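Local coordinates for protein terminal oxygenase component of carbazole 1,9a-dioxygenase (Sphingomonas, PDB 3GKQ) that probably takes electrons in through a Rieske [2Fe-2S] cluster and uses them at a mononuclear non-haem iron to dioxygenate carbazole, at residues A[46-51]-A[78-83]; A[58-63]-A[129-134]; A[218-223]-A[371-376]; A[274-279]-A[328-333]; A[349-354]-A[365-370]. All blocks are in the same frame, centred on the assembly; numbering follows the deposited sequence.

In the fold
Contacts 1 and 2 belong to the Rieske part of the chain; contacts 3, 4 and 5 belong to the ring-hydroxylase catalytic domain. In the first pair, centres about 16 Å apart, the segments alternate along the chain and meet through neighbouring strands 47-51 and 54-61. Contacts 3 and 5, centres about 17 Å apart, share helix 361-373. The segments of contact 3 bracket contacts 4 and 5 in sequence, and contact 4 lies beside the mononuclear iron. Contacts 2 and 5, centres about 36 Å apart, lie on opposite sides of the chain's centre. Cluster and iron sit in separate domains, and contact 5 reaches Arg75 of a neighbouring subunit's cluster pocket, consistent with electron transfer across the subunit boundary as in Rieske oxygenases.

Contact 1: A[46-51]-A[78-83]; sequences PVPVQL and TLSDKV
Pro46 and Val83 make the hydrocarbon half of this small surface contact, and Pro48 with Ser80 makes the other half. The valine presents both methyls: CG1 lies 3.7 Å from Pro46 CG, while CG2 approaches the ring at CB. With CG1 anti to the backbone N (chi1 -179°), the branch reaches the proline, whose side chain it meets at a slant. Two residues further on, in strand 47-51, Pro48 turns its ring toward the short 3-10 segment 79-81, and its CB comes 3.5 Å from Ser80 OG and 3.7 Å from Ser80 CB. No hydrogen bond joins the segments; the serine hydroxyl is instead bonded to Asp70 OD2, and Pro48 packs against the same aspartate. The looser side faces solvent: just these two residue pairs touch, and Pro48 is exposed. Asp81, beyond Ser80, is also exposed, and its OD2 is bonded to Ser340 OG of the second subunit. Pro46 continues onto Leu57 and Asn59 of the adjoining strand. The Ser80 side chain is about 12 Å from the iron-sulfur cluster. The contact sets an edge strand against the loop that follows the first pair of cluster ligands, Cys72 and His74, in a Rieske [2Fe-2S] domain.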
# COMPACT_ATOMS: atom_id res chain seq x y z
N PRO A 46 26.96 3.91 -15.77
CA PRO A 46 25.54 3.70 -16.05
C PRO A 46 24.58 4.24 -14.98
O PRO A 46 24.78 4.02 -13.79
CB PRO A 46 25.44 2.18 -16.20
CG PRO A 46 26.77 1.85 -16.82
CD PRO A 46 27.72 2.67 -15.98
N VAL A 47 23.54 4.93 -15.44
CA VAL A 47 22.54 5.52 -14.55
C VAL A 47 21.11 5.18 -14.99
O VAL A 47 20.72 5.48 -16.12
CB VAL A 47 22.67 7.07 -14.53
CG1 VAL A 47 21.58 7.66 -13.65
CG2 VAL A 47 24.04 7.47 -14.02
N PRO A 48 20.33 4.54 -14.12
CA PRO A 48 18.95 4.20 -14.51
C PRO A 48 17.99 5.38 -14.30
O PRO A 48 18.16 6.17 -13.37
CB PRO A 48 18.62 3.02 -13.61
CG PRO A 48 19.36 3.37 -12.35
CD PRO A 48 20.70 3.85 -12.87
N VAL A 49 17.00 5.50 -15.17
CA VAL A 49 15.99 6.54 -15.05
C VAL A 49 14.67 5.96 -15.52
O VAL A 49 14.62 4.89 -16.14
CB VAL A 49 16.30 7.78 -15.95
CG1 VAL A 49 17.60 8.46 -15.50
CG2 VAL A 49 16.39 7.36 -17.40
N GLN A 50 13.58 6.65 -15.21
CA GLN A 50 12.26 6.21 -15.63
C GLN A 50 11.47 7.43 -16.07
O GLN A 50 11.39 8.42 -15.33
CB GLN A 50 11.52 5.49 -14.50
CG GLN A 50 10.14 4.96 -14.92
CD GLN A 50 9.42 4.23 -13.80
OE1 GLN A 50 10.02 3.44 -13.07
NE2 GLN A 50 8.13 4.47 -13.66
N LEU A 51 10.91 7.38 -17.27
CA LEU A 51 10.10 8.49 -17.76
C LEU A 51 8.94 7.89 -18.55
O LEU A 51 9.12 6.92 -19.29
CB LEU A 51 10.91 9.44 -18.64
CG LEU A 51 11.26 9.01 -20.06
CD1 LEU A 51 11.78 10.21 -20.84
CD2 LEU A 51 12.30 7.90 -20.02
N THR A 78 15.92 -6.48 -14.41
CA THR A 78 16.33 -5.10 -14.60
C THR A 78 17.86 -5.09 -14.63
O THR A 78 18.51 -5.45 -13.65
CB THR A 78 15.82 -4.22 -13.45
OG1 THR A 78 14.39 -4.22 -13.45
CG2 THR A 78 16.33 -2.79 -13.59
N LEU A 79 18.44 -4.70 -15.76
CA LEU A 79 19.90 -4.68 -15.91
C LEU A 79 20.60 -3.86 -14.83
O LEU A 79 21.58 -4.32 -14.24
CB LEU A 79 20.29 -4.14 -17.28
CG LEU A 79 19.83 -4.96 -18.49
CD1 LEU A 79 20.06 -4.17 -19.78
CD2 LEU A 79 20.59 -6.28 -18.53
N SER A 80 20.07 -2.67 -14.56
CA SER A 80 20.66 -1.78 -13.56
C SER A 80 20.63 -2.29 -12.12
O SER A 80 21.19 -1.64 -11.23
CB SER A 80 20.00 -0.39 -13.63
OG SER A 80 18.63 -0.44 -13.25
N ASP A 81 19.99 -3.43 -11.87
CA ASP A 81 19.97 -3.98 -10.52
C ASP A 81 21.40 -4.39 -10.12
O ASP A 81 21.72 -4.50 -8.94
CB ASP A 81 19.04 -5.19 -10.42
CG ASP A 81 17.57 -4.79 -10.23
OD1 ASP A 81 17.27 -3.58 -10.17
OD2 ASP A 81 16.72 -5.70 -10.14
N LYS A 82 22.24 -4.64 -11.12
CA LYS A 82 23.64 -5.00 -10.89
C LYS A 82 24.43 -4.81 -12.18
O LYS A 82 24.63 -5.76 -12.95
CB LYS A 82 23.78 -6.45 -10.41
CG LYS A 82 25.20 -6.79 -9.95
CD LYS A 82 25.30 -8.17 -9.32
CE LYS A 82 26.66 -8.36 -8.65
NZ LYS A 82 27.80 -8.11 -9.59
N VAL A 83 24.85 -3.57 -12.42
CA VAL A 83 25.58 -3.23 -13.63
C VAL A 83 26.92 -3.95 -13.75
O VAL A 83 27.74 -3.90 -12.83
CB VAL A 83 25.83 -1.70 -13.71
CG1 VAL A 83 26.57 -1.36 -15.00
CG2 VAL A 83 24.50 -0.95 -13.65

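Contact 2: A[58-63]-A[129-134]; sequences LNRVDG and VREEKG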
# COMPACT_ATOMS: atom_id res chain seq x y z
N LEU A 58 21.03 4.70 -18.85
CA LEU A 58 21.92 5.63 -19.55
C LEU A 58 23.39 5.35 -19.25
O LEU A 58 23.73 4.81 -18.20
CB LEU A 58 21.61 7.07 -19.13
CG LEU A 58 20.17 7.57 -19.15
CD1 LEU A 58 20.13 8.97 -18.53
CD2 LEU A 58 19.64 7.58 -20.56
N ASN A 59 24.25 5.71 -20.19
CA ASN A 59 25.69 5.55 -20.01
C ASN A 59 26.41 6.45 -20.99
O ASN A 59 25.89 6.75 -22.08
CB ASN A 59 26.13 4.10 -20.21
CG ASN A 59 27.58 3.87 -19.78
OD1 ASN A 59 28.08 4.54 -18.88
ND2 ASN A 59 28.24 2.92 -20.43
N ARG A 60 27.59 6.90 -20.60
CA ARG A 60 28.40 7.76 -21.44
C ARG A 60 29.64 6.98 -21.86
O ARG A 60 30.44 6.57 -21.02
CB ARG A 60 28.78 9.03 -20.68
CG ARG A 60 29.74 9.95 -21.39
CD ARG A 60 29.73 11.32 -20.74
NE ARG A 60 29.12 12.29 -21.63
CZ ARG A 60 28.13 13.11 -21.30
NH1 ARG A 60 27.62 13.11 -20.08
NH2 ARG A 60 27.67 13.95 -22.21
N VAL A 61 29.77 6.76 -23.16
CA VAL A 61 30.90 6.01 -23.71
C VAL A 61 31.64 6.91 -24.69
O VAL A 61 31.08 7.35 -25.70
CB VAL A 61 30.42 4.75 -24.44
CG1 VAL A 61 31.62 3.94 -24.94
CG2 VAL A 61 29.56 3.91 -23.51
N ASP A 62 32.91 7.18 -24.39
CA ASP A 62 33.73 8.05 -25.22
C ASP A 62 33.02 9.39 -25.37
O ASP A 62 32.88 9.92 -26.47
CB ASP A 62 33.98 7.43 -26.60
CG ASP A 62 34.82 6.17 -26.53
OD1 ASP A 62 35.75 6.13 -25.69
OD2 ASP A 62 34.57 5.24 -27.32
N GLY A 63 32.55 9.92 -24.24
CA GLY A 63 31.87 11.20 -24.23
C GLY A 63 30.47 11.25 -24.80
O GLY A 63 29.79 12.27 -24.68
N VAL A 129 19.02 10.20 -28.34
CA VAL A 129 19.51 11.11 -27.31
C VAL A 129 20.00 12.43 -27.89
O VAL A 129 20.54 12.48 -29.00
CB VAL A 129 20.68 10.48 -26.54
CG1 VAL A 129 21.15 11.43 -25.45
CG2 VAL A 129 20.26 9.14 -25.94
N ARG A 130 19.79 13.50 -27.13
CA ARG A 130 20.24 14.84 -27.49
C ARG A 130 20.73 15.44 -26.18
O ARG A 130 20.07 15.30 -25.15
CB ARG A 130 19.10 15.70 -28.04
CG ARG A 130 18.71 15.44 -29.50
CD ARG A 130 19.85 15.78 -30.46
NE ARG A 130 20.22 17.19 -30.41
CZ ARG A 130 19.56 18.18 -31.01
NH1 ARG A 130 18.47 17.92 -31.73
NH2 ARG A 130 19.99 19.43 -30.90
N GLU A 131 21.89 16.08 -26.22
CA GLU A 131 22.43 16.68 -25.01
C GLU A 131 22.69 18.15 -25.29
O GLU A 131 23.56 18.50 -26.08
CB GLU A 131 23.71 15.95 -24.61
CG GLU A 131 24.36 16.45 -23.35
CD GLU A 131 25.37 15.45 -22.81
OE1 GLU A 131 25.93 14.69 -23.63
OE2 GLU A 131 25.62 15.44 -21.59
N GLU A 132 21.91 19.01 -24.64
CA GLU A 132 22.03 20.45 -24.83
C GLU A 132 21.79 21.17 -23.51
O GLU A 132 21.04 20.70 -22.65
CB GLU A 132 21.01 20.95 -25.84
CG GLU A 132 21.00 20.24 -27.19
CD GLU A 132 22.26 20.48 -27.99
OE1 GLU A 132 22.78 21.61 -27.97
OE2 GLU A 132 22.73 19.53 -28.65
N LYS A 133 22.42 22.34 -23.37
CA LYS A 133 22.26 23.17 -22.19
C LYS A 133 22.41 22.43 -20.87
O LYS A 133 21.70 22.71 -19.91
CB LYS A 133 20.89 23.86 -22.24
CG LYS A 133 20.69 24.72 -23.47
CD LYS A 133 21.77 25.79 -23.56
CE LYS A 133 21.63 26.62 -24.82
NZ LYS A 133 22.71 27.64 -24.91
N GLY A 134 23.34 21.48 -20.83
CA GLY A 134 23.58 20.73 -19.61
C GLY A 134 22.52 19.70 -19.27
O GLY A 134 22.46 19.20 -18.15
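Arg60 and Glu131 form a salt bridge between strands of two different sheets. Arg60 NH2 donates to Glu131 OE2 at 2.6 Å, but the model sets NH2 too close to the carboxylate, OE1 included, so the detail of this bond is doubtful. Guanidinium and carboxylate are nearly coplanar, 25° between planes, and the acid comes to the edge of the guanidinium. The two side chains cross at about a right angle. Around this pair, other bonds fix the arginine: its NE donates to Gly63 O at 3.1 Å, approaching from above the carbonyl plane, and NH1 is bonded to Val41 O. The bend of the Arg60 chain at chi3 (-111°) turns the guanidinium so that its three nitrogens serve these three partners. Glu131 reaches out with an extended chain beyond CG, and its OE2 is also bonded to Ser38 OG. Further out, both Arg60 and Glu131 touch Val65 of strand 64-69, and Glu43 binds the backbone N atoms of Asp62 and Gly63, where the hairpin turns. The salt bridge thus ties strand 54-61, central in one three-stranded antiparallel sheet, to edge strand 129-132 of another, in the packed small-sheet architecture of a Rieske domain.

Contact 3: A[218-223]-A[371-376]; sequences SVTGEG and SQYNRG
Thr220 sits over one face of the Tyr373 ring, its side chain at about a right angle to that of the tyrosine. Its OG1 is modelled over that face near CZ, too close to be trusted, so the detail of the approach is doubtful; the angle to Tyr373 OH is too poor for a hydrogen bond. Thr220 CB lies 4.2 Å from the ring centroid, 29° off the ring normal, an off-centre CH-pi contact, and Thr220 CG2 is 4.0 Å from Tyr373 OH. On the opposite face, Gln372 CG from the preceding residue rides 3.4 Å above the ring plane toward its rim. With CG anti to the carbonyl carbon (chi1 -62°), Tyr373 extends from the last turn of its helix toward the loop after strand 216-219; Lys226 also touches Tyr373. The chain then leaves helical geometry at Asn374, whose OD1 takes the N-H of Gly376 at 2.8 Å, in the carbonyl plane and on a lone pair, closing an Asx turn. The contact joins helix 361-373 to the loop that leaves strand 216-219, outermost within this chain in the seven-stranded antiparallel sheet of the Bet v 1-like, helix-grip catalytic domain of the ring hydroxylases.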
# COMPACT_ATOMS: atom_id res chain seq x y z
N SER A 218 -2.20 31.76 -29.03
CA SER A 218 -1.69 30.42 -29.32
C SER A 218 -0.77 30.43 -30.53
O SER A 218 -0.93 31.24 -31.44
CB SER A 218 -2.84 29.45 -29.57
OG SER A 218 -3.59 29.21 -28.39
N VAL A 219 0.20 29.52 -30.52
CA VAL A 219 1.17 29.36 -31.60
C VAL A 219 1.06 27.90 -32.02
O VAL A 219 1.36 27.00 -31.24
CB VAL A 219 2.59 29.65 -31.11
CG1 VAL A 219 3.58 29.51 -32.25
CG2 VAL A 219 2.66 31.03 -30.50
N THR A 220 0.61 27.66 -33.25
CA THR A 220 0.44 26.29 -33.70
C THR A 220 1.04 25.96 -35.07
O THR A 220 0.69 24.95 -35.68
CB THR A 220 -1.06 25.93 -33.71
OG1 THR A 220 -1.21 24.55 -34.05
CG2 THR A 220 -1.82 26.78 -34.72
N GLY A 221 1.95 26.80 -35.54
CA GLY A 221 2.58 26.55 -36.83
C GLY A 221 3.48 25.33 -36.80
O GLY A 221 3.91 24.89 -35.73
N GLU A 222 3.76 24.77 -37.97
CA GLU A 222 4.63 23.60 -38.06
C GLU A 222 6.09 24.03 -38.16
O GLU A 222 6.39 25.13 -38.64
CB GLU A 222 4.25 22.75 -39.28
CG GLU A 222 2.91 22.04 -39.16
CD GLU A 222 1.74 23.00 -39.02
OE1 GLU A 222 1.49 23.79 -39.96
OE2 GLU A 222 1.06 22.97 -37.96
N GLY A 223 7.00 23.18 -37.68
CA GLY A 223 8.41 23.50 -37.74
C GLY A 223 8.98 24.16 -36.49
O GLY A 223 10.20 24.19 -36.32
N SER A 371 -4.23 18.90 -26.37
CA SER A 371 -5.09 17.82 -26.85
C SER A 371 -5.03 17.68 -28.36
O SER A 371 -4.96 16.57 -28.90
CB SER A 371 -6.55 18.08 -26.44
OG SER A 371 -6.73 17.93 -25.04
N GLN A 372 -5.06 18.81 -29.05
CA GLN A 372 -5.03 18.80 -30.50
C GLN A 372 -3.67 18.54 -31.14
O GLN A 372 -3.61 17.84 -32.15
CB GLN A 372 -5.59 20.12 -31.03
CG GLN A 372 -5.40 20.29 -32.53
CD GLN A 372 -6.30 21.37 -33.12
OE1 GLN A 372 -6.49 22.43 -32.52
NE2 GLN A 372 -6.84 21.10 -34.30
N TYR A 373 -2.60 19.05 -30.56
CA TYR A 373 -1.28 18.89 -31.17
C TYR A 373 -0.26 17.91 -30.62
O TYR A 373 0.81 17.75 -31.21
CB TYR A 373 -0.64 20.27 -31.31
CG TYR A 373 -1.45 21.17 -32.21
CD1 TYR A 373 -1.43 21.00 -33.60
CD2 TYR A 373 -2.32 22.12 -31.67
CE1 TYR A 373 -2.26 21.75 -34.43
CE2 TYR A 373 -3.15 22.88 -32.50
CZ TYR A 373 -3.12 22.69 -33.87
OH TYR A 373 -3.94 23.43 -34.69
N ASN A 374 -0.55 17.25 -29.50
CA ASN A 374 0.41 16.28 -28.97
C ASN A 374 0.57 15.19 -30.04
O ASN A 374 -0.37 14.92 -30.80
CB ASN A 374 -0.10 15.67 -27.66
CG ASN A 374 -1.26 14.72 -27.86
OD1 ASN A 374 -1.09 13.59 -28.32
ND2 ASN A 374 -2.47 15.18 -27.53
N ARG A 375 1.74 14.57 -30.08
CA ARG A 375 2.02 13.54 -31.08
C ARG A 375 1.69 12.12 -30.64
O ARG A 375 2.22 11.15 -31.19
CB ARG A 375 3.49 13.63 -31.50
CG ARG A 375 3.86 14.97 -32.12
CD ARG A 375 5.37 15.08 -32.30
NE ARG A 375 5.79 16.37 -32.83
CZ ARG A 375 5.92 16.65 -34.12
NH1 ARG A 375 5.66 15.72 -35.03
NH2 ARG A 375 6.34 17.85 -34.50
N GLY A 376 0.81 11.99 -29.65
CA GLY A 376 0.42 10.66 -29.19
C GLY A 376 0.23 10.56 -27.69
O GLY A 376 0.91 11.24 -26.92

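Contact 4: A[274-279]-A[328-333]; sequences DPFPDP and NGFNDD
Phe276 and Phe330 both hold CG anti to the backbone N (chi1 -166° and -173°), which directs each ring toward the other segment until they meet. The place is the catalytic domain of a Rieske non-haem iron oxygenase, beside the site where His186, His190 and Asp334 bind iron(II). The Phe330 side chain lies about 4 Å from the metal, and its ring also stacks with that of His190; Phe330 is thus a second-shell group, and Phe276 packs against it from the next layer. The rings are oblique to each other, with planes at 57° and centroids 4.8 Å apart. Pro277, preceded by a cis peptide, lays CB 3.5 Å above one face of the Phe276 ring, offset toward the rim. Leu195 of helix 194-198 touches both phenylalanines in this buried contact. Beside them, Asn331 ND2 is bonded to OD2 of the iron ligand Asp334, which is consistent with orienting that carboxylate, and Asn331 OD1 is bonded to Gln283 NE2. Where the aromatic groups come closest, Phe276 CZ stands over one face of the Phe330 ring, toward its rim, 3.3 Å from Phe330 CE2 and 3.4 Å from Phe330 CD2.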
# COMPACT_ATOMS: atom_id res chain seq x y z
N ASP A 274 9.38 34.68 -18.21
CA ASP A 274 10.36 35.68 -18.59
C ASP A 274 9.95 37.12 -18.28
O ASP A 274 8.91 37.60 -18.74
CB ASP A 274 10.65 35.52 -20.08
CG ASP A 274 11.89 36.27 -20.51
OD1 ASP A 274 12.84 36.36 -19.71
OD2 ASP A 274 11.91 36.74 -21.67
N PRO A 275 10.76 37.83 -17.47
CA PRO A 275 11.99 37.34 -16.83
C PRO A 275 11.67 36.84 -15.42
O PRO A 275 10.66 37.24 -14.84
CB PRO A 275 12.87 38.59 -16.80
CG PRO A 275 11.86 39.66 -16.48
CD PRO A 275 10.68 39.30 -17.38
N PHE A 276 12.52 35.98 -14.87
CA PHE A 276 12.28 35.44 -13.54
C PHE A 276 13.43 34.52 -13.17
O PHE A 276 13.97 33.82 -14.03
CB PHE A 276 10.95 34.68 -13.52
CG PHE A 276 10.45 34.36 -12.14
CD1 PHE A 276 10.89 33.22 -11.47
CD2 PHE A 276 9.59 35.23 -11.49
CE1 PHE A 276 10.49 32.97 -10.17
CE2 PHE A 276 9.17 34.99 -10.18
CZ PHE A 276 9.63 33.85 -9.52
N PRO A 277 13.83 34.49 -11.88
CA PRO A 277 13.31 35.25 -10.74
C PRO A 277 13.92 36.65 -10.62
O PRO A 277 13.84 37.30 -9.58
CB PRO A 277 13.71 34.37 -9.56
CG PRO A 277 15.07 33.89 -9.99
CD PRO A 277 14.85 33.52 -11.45
N ASP A 278 14.52 37.11 -11.71
CA ASP A 278 15.14 38.43 -11.74
C ASP A 278 15.09 38.94 -13.17
O ASP A 278 15.05 38.14 -14.12
CB ASP A 278 16.60 38.34 -11.27
CG ASP A 278 17.28 39.70 -11.18
OD1 ASP A 278 17.76 40.21 -12.22
OD2 ASP A 278 17.31 40.27 -10.07
N PRO A 279 15.06 40.26 -13.36
CA PRO A 279 15.00 40.84 -14.71
C PRO A 279 16.13 40.36 -15.62
O PRO A 279 16.03 40.46 -16.84
CB PRO A 279 15.06 42.34 -14.44
CG PRO A 279 14.33 42.47 -13.14
CD PRO A 279 14.90 41.31 -12.33
N ASN A 328 13.96 27.26 -4.60
CA ASN A 328 13.38 26.63 -3.42
C ASN A 328 12.54 27.67 -2.66
O ASN A 328 11.38 27.42 -2.32
CB ASN A 328 14.46 26.08 -2.48
CG ASN A 328 15.31 24.99 -3.14
OD1 ASN A 328 14.90 24.38 -4.12
ND2 ASN A 328 16.48 24.74 -2.57
N GLY A 329 13.13 28.83 -2.41
CA GLY A 329 12.46 29.89 -1.68
C GLY A 329 11.14 30.36 -2.26
O GLY A 329 10.26 30.81 -1.53
N PHE A 330 11.00 30.27 -3.58
CA PHE A 330 9.79 30.69 -4.25
C PHE A 330 8.92 29.51 -4.72
O PHE A 330 7.72 29.48 -4.48
CB PHE A 330 10.13 31.57 -5.46
CG PHE A 330 8.94 32.19 -6.13
CD1 PHE A 330 8.40 33.38 -5.64
CD2 PHE A 330 8.36 31.60 -7.25
CE1 PHE A 330 7.30 33.97 -6.27
CE2 PHE A 330 7.27 32.18 -7.88
CZ PHE A 330 6.73 33.38 -7.39
N ASN A 331 9.54 28.54 -5.39
CA ASN A 331 8.78 27.40 -5.90
C ASN A 331 8.40 26.28 -4.94
O ASN A 331 7.52 25.48 -5.26
CB ASN A 331 9.49 26.80 -7.12
CG ASN A 331 9.48 27.74 -8.32
OD1 ASN A 331 10.53 28.15 -8.80
ND2 ASN A 331 8.29 28.08 -8.79
N ASP A 332 9.04 26.20 -3.78
CA ASP A 332 8.68 25.15 -2.84
C ASP A 332 7.18 25.19 -2.53
O ASP A 332 6.57 24.15 -2.30
CB ASP A 332 9.48 25.27 -1.53
CG ASP A 332 10.89 24.72 -1.66
OD1 ASP A 332 11.23 24.16 -2.73
OD2 ASP A 332 11.67 24.85 -0.69
N ASP A 333 6.60 26.38 -2.56
CA ASP A 333 5.17 26.54 -2.29
C ASP A 333 4.28 25.96 -3.39
O ASP A 333 3.12 25.63 -3.15
CB ASP A 333 4.81 28.02 -2.09
CG ASP A 333 5.34 28.58 -0.78
OD1 ASP A 333 5.21 27.91 0.27
OD2 ASP A 333 5.88 29.71 -0.78

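Contact 5: A[349-354]-A[365-370]; sequences RGWREE and EWRRLA
Glu354 OE2 is gripped by two arginines: within the contact Arg367 NH2 donates to it at 2.5 Å, a very short bond whose donor is less surely placed, and Arg14 NH2 forms a second salt bridge. The other oxygen, OE1, is bonded to Tyr345 OH. Carboxylate and guanidinium are nearly coplanar, 15° apart; the two side chains come from opposite directions, and the acid meets the guanidinium at its edge through a bent bond (N-H...acceptor angle 144°). Glu354, the first residue beyond helix 349-353, holds CG between its backbone N and carbonyl carbon and then runs extended toward helix 361-373. Arg367 comes the other way, bent at chi2 and chi3, which turns one face of its guanidinium to Trp351. There Trp351 CZ3 stands 3.3 Å above the guanidinium plane, toward the rim; the planes are 88° apart, so the indole offers its edge. The cation-pi partner of Arg367 is Trp18, while Arg367 NH1 makes a salt bridge with Glu179 OE1 of helix 174-181. Trp351 also packs against Met176 and Glu179 of that helix. Arg367 further touches Arg75 of the third subunit, a residue of that subunit's cluster pocket, and Glu354 OE1 has a long, weak ion pair with it. All three contacting residues are buried. With two arginines on one carboxylate and two acids on Arg367, the charges probably largely compensate one another, which would favour an ionised Glu354 in a buried charge network that reaches Arg75 of the third subunit.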
# COMPACT_ATOMS: atom_id res chain seq x y z
N ARG A 349 -12.32 12.74 -11.85
CA ARG A 349 -13.49 13.50 -11.40
C ARG A 349 -13.25 15.01 -11.43
O ARG A 349 -14.16 15.79 -11.74
CB ARG A 349 -13.89 13.08 -9.98
CG ARG A 349 -14.22 11.59 -9.84
CD ARG A 349 -14.80 11.28 -8.46
NE ARG A 349 -16.04 12.02 -8.23
CZ ARG A 349 -16.76 11.94 -7.11
NH1 ARG A 349 -16.37 11.15 -6.11
NH2 ARG A 349 -17.87 12.66 -7.00
N GLY A 350 -12.03 15.41 -11.11
CA GLY A 350 -11.70 16.82 -11.09
C GLY A 350 -11.97 17.59 -12.37
O GLY A 350 -12.45 18.73 -12.32
N TRP A 351 -11.68 16.98 -13.51
CA TRP A 351 -11.89 17.66 -14.79
C TRP A 351 -13.35 18.05 -15.01
O TRP A 351 -13.64 19.01 -15.73
CB TRP A 351 -11.41 16.77 -15.95
CG TRP A 351 -10.03 16.24 -15.75
CD1 TRP A 351 -9.69 14.95 -15.48
CD2 TRP A 351 -8.82 16.99 -15.74
NE1 TRP A 351 -8.33 14.85 -15.29
CE2 TRP A 351 -7.77 16.09 -15.45
CE3 TRP A 351 -8.51 18.34 -15.95
CZ2 TRP A 351 -6.43 16.49 -15.36
CZ3 TRP A 351 -7.17 18.75 -15.86
CH2 TRP A 351 -6.16 17.82 -15.56
N ARG A 352 -14.26 17.31 -14.39
CA ARG A 352 -15.68 17.59 -14.54
C ARG A 352 -16.25 18.44 -13.40
O ARG A 352 -17.16 19.24 -13.61
CB ARG A 352 -16.48 16.28 -14.57
CG ARG A 352 -15.71 15.07 -15.09
CD ARG A 352 -15.45 15.15 -16.58
NE ARG A 352 -14.65 14.02 -17.03
CZ ARG A 352 -14.48 13.69 -18.31
NH1 ARG A 352 -15.05 14.41 -19.27
NH2 ARG A 352 -13.73 12.64 -18.63
N GLU A 353 -15.71 18.26 -12.20
CA GLU A 353 -16.22 18.98 -11.03
C GLU A 353 -15.59 20.32 -10.69
O GLU A 353 -16.14 21.08 -9.90
CB GLU A 353 -16.15 18.07 -9.80
CG GLU A 353 -17.01 16.83 -9.88
CD GLU A 353 -16.90 15.98 -8.64
OE1 GLU A 353 -17.09 16.52 -7.53
OE2 GLU A 353 -16.62 14.77 -8.77
N GLU A 354 -14.42 20.60 -11.26
CA GLU A 354 -13.75 21.87 -10.99
C GLU A 354 -14.67 23.03 -11.37
O GLU A 354 -15.51 22.89 -12.26
CB GLU A 354 -12.45 21.97 -11.82
CG GLU A 354 -12.70 22.11 -13.33
CD GLU A 354 -11.45 21.95 -14.18
OE1 GLU A 354 -10.35 21.72 -13.62
OE2 GLU A 354 -11.56 22.04 -15.41
N GLU A 365 -6.86 27.02 -22.62
CA GLU A 365 -6.26 27.12 -23.95
C GLU A 365 -5.13 26.11 -24.08
O GLU A 365 -4.91 25.55 -25.16
CB GLU A 365 -5.74 28.53 -24.21
CG GLU A 365 -6.83 29.55 -24.51
CD GLU A 365 -7.69 29.12 -25.69
OE1 GLU A 365 -7.13 28.86 -26.78
OE2 GLU A 365 -8.93 29.06 -25.53
N TRP A 366 -4.41 25.87 -22.99
CA TRP A 366 -3.32 24.90 -23.01
C TRP A 366 -3.87 23.48 -23.18
O TRP A 366 -3.37 22.71 -23.99
CB TRP A 366 -2.50 25.00 -21.71
CG TRP A 366 -1.92 23.70 -21.25
CD1 TRP A 366 -2.33 22.95 -20.18
CD2 TRP A 366 -0.84 22.97 -21.86
NE1 TRP A 366 -1.58 21.80 -20.09
CE2 TRP A 366 -0.66 21.79 -21.10
CE3 TRP A 366 -0.02 23.20 -22.97
CZ2 TRP A 366 0.32 20.83 -21.42
CZ3 TRP A 366 0.96 22.25 -23.28
CH2 TRP A 366 1.11 21.08 -22.51
N ARG A 367 -4.92 23.16 -22.44
CA ARG A 367 -5.52 21.83 -22.53
C ARG A 367 -6.04 21.55 -23.95
O ARG A 367 -5.91 20.43 -24.45
CB ARG A 367 -6.64 21.70 -21.49
CG ARG A 367 -6.24 22.34 -20.16
CD ARG A 367 -6.61 21.60 -18.90
NE ARG A 367 -8.03 21.66 -18.58
CZ ARG A 367 -8.52 21.84 -17.35
NH1 ARG A 367 -7.72 21.99 -16.30
NH2 ARG A 367 -9.83 21.85 -17.17
N ARG A 368 -6.59 22.57 -24.59
CA ARG A 368 -7.10 22.42 -25.96
C ARG A 368 -5.95 22.23 -26.94
O ARG A 368 -5.98 21.33 -27.78
CB ARG A 368 -7.92 23.66 -26.36
CG ARG A 368 -9.21 23.85 -25.58
CD ARG A 368 -9.83 25.21 -25.87
NE ARG A 368 -10.30 25.31 -27.25
CZ ARG A 368 -11.52 24.97 -27.66
NH1 ARG A 368 -12.40 24.50 -26.78
NH2 ARG A 368 -11.85 25.08 -28.93
N LEU A 369 -4.93 23.08 -26.82
CA LEU A 369 -3.77 23.00 -27.70
C LEU A 369 -3.04 21.67 -27.50
O LEU A 369 -2.71 20.99 -28.47
CB LEU A 369 -2.82 24.18 -27.44
CG LEU A 369 -1.52 24.20 -28.27
CD1 LEU A 369 -1.15 25.64 -28.62
CD2 LEU A 369 -0.41 23.53 -27.49
N ALA A 370 -2.81 21.30 -26.25
CA ALA A 370 -2.12 20.05 -25.95
C ALA A 370 -2.90 18.86 -26.51
O ALA A 370 -2.31 17.92 -27.04
CB ALA A 370 -1.93 19.89 -24.45